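Local coordinates for beta-L-arabinobiosidase (Bacteroides thetaiotaomicron, PDB 5MQR), which probably hydrolyses glycosidic bonds in complex plant pectin, combining a sialidase-like beta-propeller portion with a six-hairpin glycosidase domain, at residues A[96-101]-A[362-367]; A[356-361]-A[584-589]; A[893-898]-A[963-968]; A[905-910]-A[956-961]. All coordinates share one frame; numbering follows the deposited sequence.

Interaction 1 (A[96-101]-A[362-367])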
loop_
_atom_site.group_PDB
_atom_site.type_symbol
_atom_site.label_atom_id
_atom_site.label_comp_id
_atom_site.label_asym_id
_atom_site.label_seq_id
_atom_site.Cartn_x
_atom_site.Cartn_y
_atom_site.Cartn_z
ATOM N N SER A 96 15.206 -25.288 -35.151
ATOM C CA SER A 96 13.973 -25.908 -34.669
ATOM C C SER A 96 14.044 -26.736 -33.395
ATOM O O SER A 96 13.045 -26.820 -32.683
ATOM C CB SER A 96 13.383 -26.788 -35.781
ATOM O OG SER A 96 14.325 -27.769 -36.159
ATOM N N ASP A 97 15.181 -27.375 -33.138
ATOM C CA ASP A 97 15.298 -28.376 -32.082
ATOM C C ASP A 97 16.479 -28.055 -31.157
ATOM O O ASP A 97 17.565 -27.668 -31.610
ATOM C CB ASP A 97 15.487 -29.745 -32.717
ATOM C CG ASP A 97 14.257 -30.207 -33.494
ATOM O OD1 ASP A 97 14.080 -29.835 -34.672
ATOM O OD2 ASP A 97 13.447 -30.956 -32.927
ATOM N N GLU A 98 16.251 -28.199 -29.860
ATOM C CA GLU A 98 17.303 -28.049 -28.850
ATOM C C GLU A 98 18.398 -29.058 -29.115
ATOM O O GLU A 98 18.121 -30.244 -29.385
ATOM C CB GLU A 98 16.752 -28.246 -27.422
ATOM C CG GLU A 98 17.728 -27.868 -26.306
ATOM C CD GLU A 98 17.082 -27.824 -24.922
ATOM O OE1 GLU A 98 16.312 -26.887 -24.640
ATOM O OE2 GLU A 98 17.339 -28.748 -24.123
ATOM N N HIS A 99 19.633 -28.547 -29.110
ATOM C CA HIS A 99 20.843 -29.337 -29.340
ATOM C C HIS A 99 20.947 -29.938 -30.743
ATOM O O HIS A 99 21.738 -30.881 -30.967
ATOM C CB HIS A 99 20.986 -30.444 -28.276
ATOM C CG HIS A 99 20.983 -29.932 -26.863
ATOM N ND1 HIS A 99 20.708 -30.739 -25.780
ATOM C CD2 HIS A 99 21.232 -28.697 -26.359
ATOM C CE1 HIS A 99 20.786 -30.025 -24.672
ATOM N NE2 HIS A 99 21.099 -28.783 -24.997
ATOM N N VAL A 100 20.175 -29.393 -31.685
ATOM C CA VAL A 100 20.299 -29.771 -33.084
ATOM C C VAL A 100 20.832 -28.545 -33.808
ATOM O O VAL A 100 20.142 -27.518 -33.873
ATOM C CB VAL A 100 18.970 -30.271 -33.700
ATOM C CG1 VAL A 100 19.152 -30.616 -35.186
ATOM C CG2 VAL A 100 18.465 -31.483 -32.917
ATOM N N PRO A 101 22.063 -28.641 -34.342
ATOM C CA PRO A 101 22.679 -27.483 -34.993
ATOM C C PRO A 101 21.964 -27.091 -36.293
ATOM O O PRO A 101 21.193 -27.895 -36.808
ATOM C CB PRO A 101 24.100 -27.953 -35.281
ATOM C CG PRO A 101 24.015 -29.445 -35.349
ATOM C CD PRO A 101 22.874 -29.864 -34.476
ATOM N N GLY A 362 9.398 -29.546 -31.523
ATOM C CA GLY A 362 10.847 -29.603 -31.420
ATOM C C GLY A 362 11.408 -30.251 -30.152
ATOM O O GLY A 362 10.801 -30.185 -29.066
ATOM N N ASN A 363 12.580 -30.868 -30.320
ATOM C CA ASN A 363 13.335 -31.558 -29.259
ATOM C C ASN A 363 13.421 -30.689 -27.994
ATOM O O ASN A 363 13.921 -29.553 -28.060
ATOM C CB ASN A 363 14.758 -31.880 -29.792
ATOM C CG ASN A 363 15.515 -32.927 -28.963
ATOM O OD1 ASN A 363 14.929 -33.639 -28.149
ATOM N ND2 ASN A 363 16.840 -33.035 -29.202
ATOM N N TYR A 364 12.927 -31.202 -26.871
ATOM C CA TYR A 364 13.004 -30.581 -25.535
ATOM C C TYR A 364 12.288 -29.252 -25.346
ATOM O O TYR A 364 12.391 -28.653 -24.256
ATOM C CB TYR A 364 14.460 -30.511 -25.004
ATOM C CG TYR A 364 15.176 -31.867 -24.990
ATOM C CD1 TYR A 364 14.694 -32.946 -24.238
ATOM C CD2 TYR A 364 16.326 -32.065 -25.758
ATOM C CE1 TYR A 364 15.351 -34.181 -24.251
ATOM C CE2 TYR A 364 16.985 -33.284 -25.785
ATOM C CZ TYR A 364 16.509 -34.340 -25.035
ATOM O OH TYR A 364 17.210 -35.531 -25.115
ATOM N N LYS A 365 11.521 -28.817 -26.355
ATOM C CA LYS A 365 10.638 -27.666 -26.184
ATOM C C LYS A 365 9.509 -28.050 -25.232
ATOM O O LYS A 365 8.863 -29.083 -25.423
ATOM C CB LYS A 365 10.099 -27.186 -27.532
ATOM C CG LYS A 365 11.187 -26.581 -28.415
ATOM C CD LYS A 365 10.673 -26.065 -29.740
ATOM C CE LYS A 365 9.761 -24.867 -29.583
ATOM N NZ LYS A 365 9.407 -24.329 -30.906
ATOM N N SER A 366 9.320 -27.254 -24.179
ATOM C CA SER A 366 8.252 -27.487 -23.209
ATOM C C SER A 366 7.351 -26.258 -23.039
ATOM O O SER A 366 7.753 -25.143 -23.332
ATOM C CB SER A 366 8.853 -27.921 -21.880
ATOM O OG SER A 366 9.791 -26.974 -21.476
ATOM N N TYR A 367 6.131 -26.476 -22.572
ATOM C CA TYR A 367 5.098 -25.444 -22.592
ATOM C C TYR A 367 5.260 -24.406 -21.494
ATOM O O TYR A 367 5.481 -24.766 -20.350
ATOM C CB TYR A 367 3.697 -26.053 -22.447
ATOM C CG TYR A 367 3.372 -27.012 -23.551
ATOM C CD1 TYR A 367 3.096 -26.540 -24.843
ATOM C CD2 TYR A 367 3.364 -28.381 -23.335
ATOM C CE1 TYR A 367 2.819 -27.417 -25.887
ATOM C CE2 TYR A 367 3.086 -29.270 -24.373
ATOM C CZ TYR A 367 2.814 -28.774 -25.641
ATOM O OH TYR A 367 2.533 -29.643 -26.648
HETATM O O HOH W 1 10.632 -25.691 -33.192
#

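Interaction 2 (A[356-361]-A[584-589])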
loop_
_atom_site.group_PDB
_atom_site.type_symbol
_atom_site.label_atom_id
_atom_site.label_comp_id
_atom_site.label_asym_id
_atom_site.label_seq_id
_atom_site.Cartn_x
_atom_site.Cartn_y
_atom_site.Cartn_z
ATOM N N THR A 356 0.688 -18.933 -24.865
ATOM C CA THR A 356 0.618 -19.070 -26.308
ATOM C C THR A 356 0.717 -20.572 -26.645
ATOM O O THR A 356 1.520 -21.276 -26.028
ATOM C CB THR A 356 1.797 -18.329 -26.973
ATOM O OG1 THR A 356 1.922 -17.014 -26.409
ATOM C CG2 THR A 356 1.587 -18.204 -28.464
ATOM N N PRO A 357 -0.110 -21.076 -27.577
ATOM C CA PRO A 357 0.134 -22.444 -28.043
ATOM C C PRO A 357 1.515 -22.554 -28.730
ATOM O O PRO A 357 1.908 -21.625 -29.431
ATOM C CB PRO A 357 -0.996 -22.704 -29.047
ATOM C CG PRO A 357 -1.854 -21.506 -29.078
ATOM C CD PRO A 357 -1.150 -20.398 -28.363
HETATM N N MSE A 358 2.253 -23.662 -28.494
HETATM C CA MSE A 358 3.501 -23.892 -29.208
HETATM C C MSE A 358 3.156 -24.245 -30.635
HETATM O O MSE A 358 2.501 -25.247 -30.897
HETATM C CB MSE A 358 4.284 -25.031 -28.578
HETATM C CG MSE A 358 5.670 -25.242 -29.206
HETATM SE SE MSE A 358 6.453 -26.908 -28.504
HETATM C CE MSE A 358 6.525 -26.517 -26.579
ATOM N N ARG A 359 3.564 -23.423 -31.571
ATOM C CA ARG A 359 3.298 -23.510 -32.994
ATOM C C ARG A 359 4.208 -24.499 -33.696
ATOM O O ARG A 359 3.762 -25.171 -34.625
ATOM C CB ARG A 359 3.366 -22.123 -33.627
ATOM C CG ARG A 359 2.342 -21.166 -33.000
ATOM C CD ARG A 359 2.347 -19.775 -33.607
ATOM N NE ARG A 359 3.644 -19.115 -33.657
ATOM C CZ ARG A 359 4.273 -18.559 -32.622
ATOM N NH1 ARG A 359 3.779 -18.627 -31.384
ATOM N NH2 ARG A 359 5.428 -17.954 -32.827
ATOM N N TYR A 360 5.455 -24.618 -33.231
ATOM C CA TYR A 360 6.440 -25.459 -33.868
ATOM C C TYR A 360 6.953 -26.484 -32.884
ATOM O O TYR A 360 7.546 -26.122 -31.862
ATOM C CB TYR A 360 7.598 -24.605 -34.408
ATOM C CG TYR A 360 7.153 -23.570 -35.395
ATOM C CD1 TYR A 360 6.890 -23.898 -36.732
ATOM C CD2 TYR A 360 6.974 -22.259 -35.001
ATOM C CE1 TYR A 360 6.481 -22.926 -37.651
ATOM C CE2 TYR A 360 6.564 -21.284 -35.899
ATOM C CZ TYR A 360 6.317 -21.615 -37.217
ATOM O OH TYR A 360 5.892 -20.602 -38.055
ATOM N N GLY A 361 6.729 -27.762 -33.200
ATOM C CA GLY A 361 7.284 -28.859 -32.433
ATOM C C GLY A 361 8.800 -28.820 -32.454
ATOM O O GLY A 361 9.413 -28.131 -33.284
ATOM N N ALA A 584 4.512 -34.129 -22.368
ATOM C CA ALA A 584 5.630 -33.180 -22.235
ATOM C C ALA A 584 6.213 -32.721 -23.581
ATOM O O ALA A 584 6.656 -31.589 -23.697
ATOM C CB ALA A 584 6.736 -33.810 -21.395
ATOM N N ASP A 585 6.214 -33.616 -24.569
ATOM C CA ASP A 585 6.919 -33.418 -25.822
ATOM C C ASP A 585 5.924 -33.147 -26.947
ATOM O O ASP A 585 4.868 -33.778 -27.018
ATOM C CB ASP A 585 7.772 -34.658 -26.152
ATOM C CG ASP A 585 8.753 -34.998 -25.035
ATOM O OD1 ASP A 585 9.481 -34.077 -24.581
ATOM O OD2 ASP A 585 8.748 -36.156 -24.559
ATOM N N GLN A 586 6.277 -32.195 -27.808
ATOM C CA GLN A 586 5.476 -31.859 -28.972
ATOM C C GLN A 586 6.336 -32.067 -30.201
ATOM O O GLN A 586 7.325 -31.363 -30.397
ATOM C CB GLN A 586 4.958 -30.415 -28.922
ATOM C CG GLN A 586 3.926 -30.154 -29.996
ATOM C CD GLN A 586 3.316 -28.769 -29.951
ATOM O OE1 GLN A 586 2.686 -28.374 -28.963
ATOM N NE2 GLN A 586 3.456 -28.037 -31.048
ATOM N N THR A 587 5.961 -33.061 -31.001
ATOM C CA THR A 587 6.650 -33.368 -32.243
ATOM C C THR A 587 5.932 -32.811 -33.473
ATOM O O THR A 587 6.437 -32.942 -34.561
ATOM C CB THR A 587 6.813 -34.901 -32.401
ATOM O OG1 THR A 587 5.543 -35.548 -32.181
ATOM C CG2 THR A 587 7.826 -35.426 -31.390
ATOM N N TYR A 588 4.779 -32.183 -33.326
ATOM C CA TYR A 588 4.004 -31.725 -34.498
ATOM C C TYR A 588 4.078 -30.200 -34.563
ATOM O O TYR A 588 4.366 -29.548 -33.560
ATOM C CB TYR A 588 2.532 -32.215 -34.426
ATOM C CG TYR A 588 1.827 -31.903 -33.110
ATOM C CD1 TYR A 588 1.245 -30.671 -32.901
ATOM C CD2 TYR A 588 1.747 -32.851 -32.075
ATOM C CE1 TYR A 588 0.596 -30.371 -31.720
ATOM C CE2 TYR A 588 1.087 -32.556 -30.865
ATOM C CZ TYR A 588 0.515 -31.308 -30.701
ATOM O OH TYR A 588 -0.140 -30.934 -29.523
ATOM N N ASP A 589 3.853 -29.648 -35.747
ATOM C CA ASP A 589 3.574 -28.239 -35.889
ATOM C C ASP A 589 2.065 -28.085 -35.952
ATOM O O ASP A 589 1.360 -28.973 -36.403
ATOM C CB ASP A 589 4.227 -27.640 -37.148
ATOM C CG ASP A 589 5.778 -27.669 -37.110
ATOM O OD1 ASP A 589 6.357 -28.017 -36.049
ATOM O OD2 ASP A 589 6.418 -27.340 -38.145
HETATM O O HOH W 2 0.711 -26.387 -29.171
HETATM O O HOH W 3 8.999 -27.785 -35.967
#

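Interaction 3 (A[893-898]-A[963-968])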
loop_
_atom_site.group_PDB
_atom_site.type_symbol
_atom_site.label_atom_id
_atom_site.label_comp_id
_atom_site.label_asym_id
_atom_site.label_seq_id
_atom_site.Cartn_x
_atom_site.Cartn_y
_atom_site.Cartn_z
ATOM N N TYR A 893 -4.645 23.926 25.533
ATOM C CA TYR A 893 -5.775 23.353 24.782
ATOM C C TYR A 893 -6.287 24.321 23.704
ATOM O O TYR A 893 -6.789 23.888 22.674
ATOM C CB TYR A 893 -6.911 22.976 25.748
ATOM C CG TYR A 893 -8.014 22.159 25.175
ATOM C CD1 TYR A 893 -9.021 22.757 24.464
ATOM C CD2 TYR A 893 -8.095 20.790 25.413
ATOM C CE1 TYR A 893 -10.046 22.012 23.915
ATOM C CE2 TYR A 893 -9.131 20.031 24.899
ATOM C CZ TYR A 893 -10.113 20.651 24.144
ATOM O OH TYR A 893 -11.173 19.941 23.610
ATOM N N PHE A 894 -6.146 25.621 23.945
ATOM C CA PHE A 894 -6.588 26.636 22.997
ATOM C C PHE A 894 -5.441 27.465 22.462
ATOM O O PHE A 894 -5.659 28.547 21.927
ATOM C CB PHE A 894 -7.641 27.534 23.659
ATOM C CG PHE A 894 -8.748 26.776 24.294
ATOM C CD1 PHE A 894 -9.849 26.380 23.559
ATOM C CD2 PHE A 894 -8.681 26.424 25.618
ATOM C CE1 PHE A 894 -10.875 25.640 24.146
ATOM C CE2 PHE A 894 -9.700 25.695 26.216
ATOM C CZ PHE A 894 -10.805 25.304 25.482
ATOM N N ASN A 895 -4.225 26.951 22.580
ATOM C CA ASN A 895 -3.013 27.684 22.178
ATOM C C ASN A 895 -2.977 29.129 22.722
ATOM O O ASN A 895 -2.572 30.055 22.027
ATOM C CB ASN A 895 -2.871 27.669 20.644
ATOM C CG ASN A 895 -2.778 26.260 20.085
ATOM O OD1 ASN A 895 -1.780 25.581 20.261
ATOM N ND2 ASN A 895 -3.817 25.816 19.434
ATOM N N LEU A 896 -3.409 29.297 23.970
ATOM C CA LEU A 896 -3.461 30.620 24.586
ATOM C C LEU A 896 -2.077 31.227 24.829
ATOM O O LEU A 896 -1.847 32.381 24.461
ATOM C CB LEU A 896 -4.295 30.584 25.882
ATOM C CG LEU A 896 -4.614 31.886 26.618
ATOM C CD1 LEU A 896 -5.764 31.687 27.601
ATOM C CD2 LEU A 896 -3.404 32.416 27.365
ATOM N N PRO A 897 -1.162 30.483 25.488
ATOM C CA PRO A 897 0.082 31.185 25.875
ATOM C C PRO A 897 0.963 31.563 24.690
ATOM O O PRO A 897 0.868 30.955 23.633
ATOM C CB PRO A 897 0.794 30.168 26.780
ATOM C CG PRO A 897 -0.321 29.277 27.273
ATOM C CD PRO A 897 -1.197 29.123 26.061
ATOM N N ASP A 898 1.764 32.601 24.902
ATOM C CA ASP A 898 2.876 32.972 24.042
ATOM C C ASP A 898 3.937 31.897 23.945
ATOM O O ASP A 898 4.021 30.993 24.786
ATOM C CB ASP A 898 3.568 34.245 24.584
ATOM C CG ASP A 898 2.753 35.479 24.346
ATOM O OD1 ASP A 898 2.228 35.577 23.217
ATOM O OD2 ASP A 898 2.630 36.340 25.262
ATOM N N ASN A 963 3.110 20.476 18.839
ATOM C CA ASN A 963 2.963 20.861 17.442
ATOM C C ASN A 963 3.224 22.339 17.157
ATOM O O ASN A 963 3.797 22.644 16.125
ATOM C CB ASN A 963 1.565 20.522 16.919
ATOM C CG ASN A 963 1.444 19.095 16.494
ATOM O OD1 ASN A 963 1.700 18.780 15.333
ATOM N ND2 ASN A 963 1.068 18.209 17.426
ATOM N N ASN A 964 2.787 23.243 18.041
ATOM C CA ASN A 964 2.689 24.661 17.689
ATOM C C ASN A 964 3.723 25.548 18.372
ATOM O O ASN A 964 3.818 26.704 18.034
ATOM C CB ASN A 964 1.269 25.185 17.972
ATOM C CG ASN A 964 0.202 24.416 17.227
ATOM O OD1 ASN A 964 0.435 23.910 16.137
ATOM N ND2 ASN A 964 -0.973 24.313 17.816
ATOM N N TYR A 965 4.508 25.011 19.305
ATOM C CA TYR A 965 5.426 25.818 20.111
ATOM C C TYR A 965 6.861 25.294 19.923
ATOM O O TYR A 965 7.059 24.087 19.850
ATOM C CB TYR A 965 5.030 25.779 21.594
ATOM C CG TYR A 965 3.730 26.499 21.924
ATOM C CD1 TYR A 965 2.491 25.991 21.515
ATOM C CD2 TYR A 965 3.736 27.683 22.673
ATOM C CE1 TYR A 965 1.305 26.655 21.820
ATOM C CE2 TYR A 965 2.567 28.346 22.976
ATOM C CZ TYR A 965 1.354 27.829 22.547
ATOM O OH TYR A 965 0.198 28.495 22.852
ATOM N N PRO A 966 7.855 26.202 19.822
ATOM C CA PRO A 966 9.249 25.768 19.768
ATOM C C PRO A 966 9.668 25.393 21.184
ATOM O O PRO A 966 9.712 26.221 22.074
ATOM C CB PRO A 966 9.993 27.010 19.266
ATOM C CG PRO A 966 9.171 28.163 19.772
ATOM C CD PRO A 966 7.743 27.671 19.922
ATOM N N GLN A 967 9.992 24.143 21.374
ATOM C CA GLN A 967 9.777 23.506 22.636
ATOM C C GLN A 967 10.818 22.428 22.781
ATOM O O GLN A 967 10.988 21.638 21.883
ATOM C CB GLN A 967 8.376 22.935 22.511
ATOM C CG GLN A 967 7.860 22.115 23.628
ATOM C CD GLN A 967 8.400 20.721 23.670
ATOM O OE1 GLN A 967 8.904 20.323 24.697
ATOM N NE2 GLN A 967 8.290 19.973 22.582
ATOM N N THR A 968 11.524 22.398 23.901
ATOM C CA THR A 968 12.609 21.420 24.106
ATOM C C THR A 968 12.406 20.549 25.358
ATOM O O THR A 968 13.301 19.792 25.727
ATOM C CB THR A 968 13.978 22.136 24.213
ATOM O OG1 THR A 968 13.895 23.122 25.244
ATOM C CG2 THR A 968 14.357 22.825 22.881
#

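Interaction 4 (A[905-910]-A[956-961])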
loop_
_atom_site.group_PDB
_atom_site.type_symbol
_atom_site.label_atom_id
_atom_site.label_comp_id
_atom_site.label_asym_id
_atom_site.label_seq_id
_atom_site.Cartn_x
_atom_site.Cartn_y
_atom_site.Cartn_z
ATOM N N VAL A 905 8.418 25.591 31.184
ATOM C CA VAL A 905 8.795 24.881 32.390
ATOM C C VAL A 905 7.591 24.190 33.070
ATOM O O VAL A 905 7.777 23.158 33.683
ATOM C CB VAL A 905 9.558 25.820 33.343
ATOM C CG1 VAL A 905 8.609 26.805 33.983
ATOM C CG2 VAL A 905 10.300 25.041 34.412
ATOM N N ALA A 906 6.371 24.717 32.921
ATOM C CA ALA A 906 5.150 24.035 33.401
ATOM C C ALA A 906 5.017 22.573 32.951
ATOM O O ALA A 906 4.561 21.708 33.693
ATOM C CB ALA A 906 3.902 24.816 32.990
ATOM N N TRP A 907 5.440 22.318 31.724
ATOM C CA TRP A 907 5.344 21.000 31.140
ATOM C C TRP A 907 6.332 19.978 31.721
ATOM O O TRP A 907 6.179 18.778 31.479
ATOM C CB TRP A 907 5.475 21.094 29.614
ATOM C CG TRP A 907 4.266 21.692 29.011
ATOM C CD1 TRP A 907 4.123 22.952 28.534
ATOM C CD2 TRP A 907 3.017 21.050 28.836
ATOM N NE1 TRP A 907 2.846 23.145 28.070
ATOM C CE2 TRP A 907 2.144 21.985 28.236
ATOM C CE3 TRP A 907 2.542 19.773 29.129
ATOM C CZ2 TRP A 907 0.819 21.678 27.925
ATOM C CZ3 TRP A 907 1.221 19.464 28.820
ATOM C CH2 TRP A 907 0.379 20.413 28.216
ATOM N N LYS A 908 7.315 20.429 32.499
ATOM C CA LYS A 908 8.229 19.502 33.164
ATOM C C LYS A 908 7.505 18.622 34.175
ATOM O O LYS A 908 7.947 17.508 34.438
ATOM C CB LYS A 908 9.388 20.236 33.846
ATOM C CG LYS A 908 10.353 20.844 32.854
ATOM C CD LYS A 908 11.598 21.424 33.512
ATOM C CE LYS A 908 12.576 21.874 32.429
ATOM N NZ LYS A 908 13.906 22.274 32.983
ATOM N N GLU A 909 6.382 19.103 34.706
ATOM C CA GLU A 909 5.634 18.355 35.714
ATOM C C GLU A 909 4.961 17.097 35.168
ATOM O O GLU A 909 4.560 16.234 35.927
ATOM C CB GLU A 909 4.615 19.256 36.408
ATOM C CG GLU A 909 5.245 20.461 37.082
ATOM C CD GLU A 909 6.351 20.059 38.052
ATOM O OE1 GLU A 909 6.020 19.375 39.045
ATOM O OE2 GLU A 909 7.540 20.406 37.807
ATOM N N ILE A 910 4.876 16.985 33.856
ATOM C CA ILE A 910 4.404 15.774 33.210
ATOM C C ILE A 910 5.337 14.582 33.505
ATOM O O ILE A 910 4.865 13.443 33.627
ATOM C CB ILE A 910 4.233 16.004 31.691
ATOM C CG1 ILE A 910 3.140 17.035 31.417
ATOM C CG2 ILE A 910 3.888 14.726 30.949
ATOM C CD1 ILE A 910 1.753 16.708 31.933
ATOM N N THR A 956 -4.519 16.787 24.844
ATOM C CA THR A 956 -4.883 17.626 23.709
ATOM C C THR A 956 -3.984 18.834 23.715
ATOM O O THR A 956 -3.394 19.195 22.714
ATOM C CB THR A 956 -6.374 18.028 23.782
ATOM O OG1 THR A 956 -7.172 16.848 23.637
ATOM C CG2 THR A 956 -6.761 19.026 22.673
ATOM N N ALA A 957 -3.888 19.451 24.898
ATOM C CA ALA A 957 -3.000 20.582 25.151
ATOM C C ALA A 957 -1.530 20.256 24.900
ATOM O O ALA A 957 -0.804 21.072 24.330
ATOM C CB ALA A 957 -3.198 21.049 26.584
HETATM N N MSE A 958 -1.095 19.066 25.329
HETATM C CA MSE A 958 0.308 18.639 25.184
HETATM C C MSE A 958 0.663 18.499 23.735
HETATM O O MSE A 958 1.748 18.905 23.306
HETATM C CB MSE A 958 0.544 17.325 25.895
HETATM C CG MSE A 958 2.018 17.003 26.026
HETATM SE SE MSE A 958 2.298 15.230 26.858
HETATM C CE MSE A 958 0.928 15.024 28.248
ATOM N N ALA A 959 -0.266 17.930 22.977
ATOM C CA ALA A 959 -0.126 17.843 21.529
ATOM C C ALA A 959 -0.047 19.217 20.885
ATOM O O ALA A 959 0.771 19.418 20.000
ATOM C CB ALA A 959 -1.272 17.039 20.921
ATOM N N ASN A 960 -0.897 20.157 21.317
ATOM C CA ASN A 960 -0.850 21.515 20.763
ATOM C C ASN A 960 0.507 22.141 21.012
ATOM O O ASN A 960 1.106 22.731 20.116
ATOM C CB ASN A 960 -1.933 22.405 21.373
ATOM C CG ASN A 960 -3.318 22.119 20.828
ATOM O OD1 ASN A 960 -3.499 21.464 19.795
ATOM N ND2 ASN A 960 -4.314 22.641 21.519
ATOM N N PHE A 961 0.960 22.006 22.252
ATOM C CA PHE A 961 2.246 22.513 22.681
ATOM C C PHE A 961 3.348 21.917 21.827
ATOM O O PHE A 961 4.192 22.647 21.330
ATOM C CB PHE A 961 2.484 22.157 24.138
ATOM C CG PHE A 961 3.760 22.705 24.705
ATOM C CD1 PHE A 961 3.967 24.091 24.798
ATOM C CD2 PHE A 961 4.731 21.836 25.244
ATOM C CE1 PHE A 961 5.128 24.577 25.363
ATOM C CE2 PHE A 961 5.886 22.333 25.816
ATOM C CZ PHE A 961 6.089 23.693 25.859
#

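Interaction 1 (A[96-101]-A[362-367])
Two type II beta turns, Asp97 to Val100 and Gly362 to Lys365, face each other where the loop between strands 86-94 and 104-110 of one propeller blade meets the long loop that runs toward strand 387-393. The contact is largely polar. Asp97 OD2 receives the backbone N of Asn363 at 2.7 Å in an almost straight bond (171°), reached on the anti side and somewhat out of the carboxylate plane. With chi1 at -66°, CG of Asp97 lies beside its own backbone N, which carries the carboxylate across to the second turn. Its other oxygen, OD1, takes the hydroxyl OG of Ser96 at 2.6 Å, so both oxygens are engaged and the group's rotation is restrained. Next to this, Glu98 N donates to Asn363 O over 3.2 Å. A return bond, Asn363 ND2 to Glu98 O, is weak and bent, and doubtful also because Asn363 has a second conformer; ND2 bonds Lys175 O as well. Gly362 suits its place because a side chain there would run into Ser96 O. Beyond it, a water donates to Ser96 O at 2.7 Å and accepts from Lys365 NZ at 2.9 Å. The extended Glu98 lies roughly perpendicular to Tyr364, its OE2 3.5 Å from Tyr364 CB. Glu98 OE1 also meets Tyr74 OH, and Lys365 NZ meets Thr73 O. Each buried charge, Glu98 with Lys395 and Lys365 with Glu396, has an opposite charge outside the two turns, which probably offsets the cost of burial.

Interaction 2 (A[356-361]-A[584-589])
Gln586 and Asp589 supply the side-chain hydrogen bonds by which 584-589 grips the backbone of 356-361. Gln586 NE2 donates to Met358 O at 3.0 Å (168°), lying above that carbonyl's plane, while its second proton goes to Tyr588 O at 3.1 Å; both acceptors lie close to the amide plane, so the two bonds fix its rotation. Gln586 OE1 also bonds Tyr367 OH. Asp589 OD1 accepts Gly361 N at 2.9 Å, nearly along its own C-O axis. One water donates to Met358 O and to Gln586 OE1, and another lies between Gly361 O and Asp589 OD1. By packing, the selenomethionine Met358 runs antiparallel alongside Gln586, its SE 3.8 Å from Gln586 CB, and Asp589 OD2 sits at the edge of the Tyr360 ring. Gly361 is suitable because a CB would collide with the backbone of 586-588. An alanine in place of Gln586 would probably leave Met358 O and Tyr588 O without this shared donor and Tyr367 OH without its acceptor. Asp589 OD2 is held further by Arg61. The contact joins two loops, one running from strand 349-350 toward strand 387-393, the other from strand 564-570 toward strand 600-610, probably linking the propeller to the CBM-like region.

Interaction 3 (A[893-898]-A[963-968])
Tyr965 reaches across to the 893-898 loop and gives its hydroxyl proton to Pro897 O, OH to O 2.7 Å, so a loop carbonyl is satisfied by a side chain rather than by regular backbone pairing. The donor is tilted only 19° from the carbonyl plane. CG of Tyr965 lies beside its backbone N, which turns the ring out toward the 893-898 loop, and oxygens gather round its rim: Asn895 OD1 is 3.6 Å from CE1, and Asp898 O is 3.5 Å from CE2. These lie near the ring plane, where the slightly positive C-H edge suits them. Pro897 lacks an N-H, yet its carbonyl is an ordinary acceptor. The loop begins with a Schellman motif ending helix 890-893: Asn895, with positive phi, is its C-prime residue, its N bonding to Trp892 O while Leu896 N bonds to Pro891 O. Asparagine tolerates that backbone shape well, and its side chain serves a second purpose. Asn895 OD1 accepts Asn964 ND2 at 2.9 Å in a fairly straight bond (168°). The donor's own amide plane contains the acceptor, yet the approach to OD1 comes from above the carbonyl plane, the two amides being 55° apart. Asn964 belongs to the end of helix 948-964, and Tyr965 is the first residue beyond it. Trp892 meets the Tyr965 ring edge-to-face, and Asp898 OD1 is paired with Lys857.

Interaction 4 (A[905-910]-A[956-961])
Trp907 and Phe961 stack face to face. The five-membered ring of the indole lies 3.8 Å from the phenyl ring between centroids, with the planes 19° apart. Trp907 CD1 sits over the centre of the Phe961 ring and comes within 3.3 Å of CE2, making this the tight part of the contact. Phe961 has its CG anti to the backbone N (chi1 -177°), a setting that sends the ring off the helix and over the indole. The six-membered end of Trp907 is set against the helix itself: CH2 is 3.5 Å from Met958 N, CZ3 packs on Met958 CB, and Ala957 CB lies at the indole edge, close to CH2. The small alanine lets the broad ring come this near the backbone. Packing slackens toward Ile910, whose CG2 meets the selenomethionine Met958 only tip to tip, 4.0 Å from CE. The touching residues are all buried, whereas Lys908, on the outer side of the 905-910 turn, is exposed. An alanine in place of Trp907 would probably open a gap against Ala957 and Met958 and leave the Phe961 ring without its stacking mate. Tyr889 also stacks on Trp907, and Trp892 meets both Trp907 and Phe961 edge-to-face. The turn follows helix 901-904 and leads, through a 3-10 segment beginning at Glu909, toward strand 917-918, its indole wedged between helix 948-964 and aromatic residues at and just before helix 890-893.

In the fold
The contacts form two pairs on opposite sides of the molecule's centre, with centres about 75 Å apart between pairs. Interactions 1 and 2 lie about 10 Å apart, centre to centre, and touch directly; they share the loop between strands 349-350 and 387-393, and their segments alternate along the sequence. Both close before interactions 3 and 4 open. Interactions 3 and 4, about 8 Å apart between centres, both use helix 948-964, and 4 is nested within the loop closed by 3. The first pair thus joins propeller loops to a loop of the CBM-like region, whereas the second lies wholly within the MGH1-like hydrolase domain.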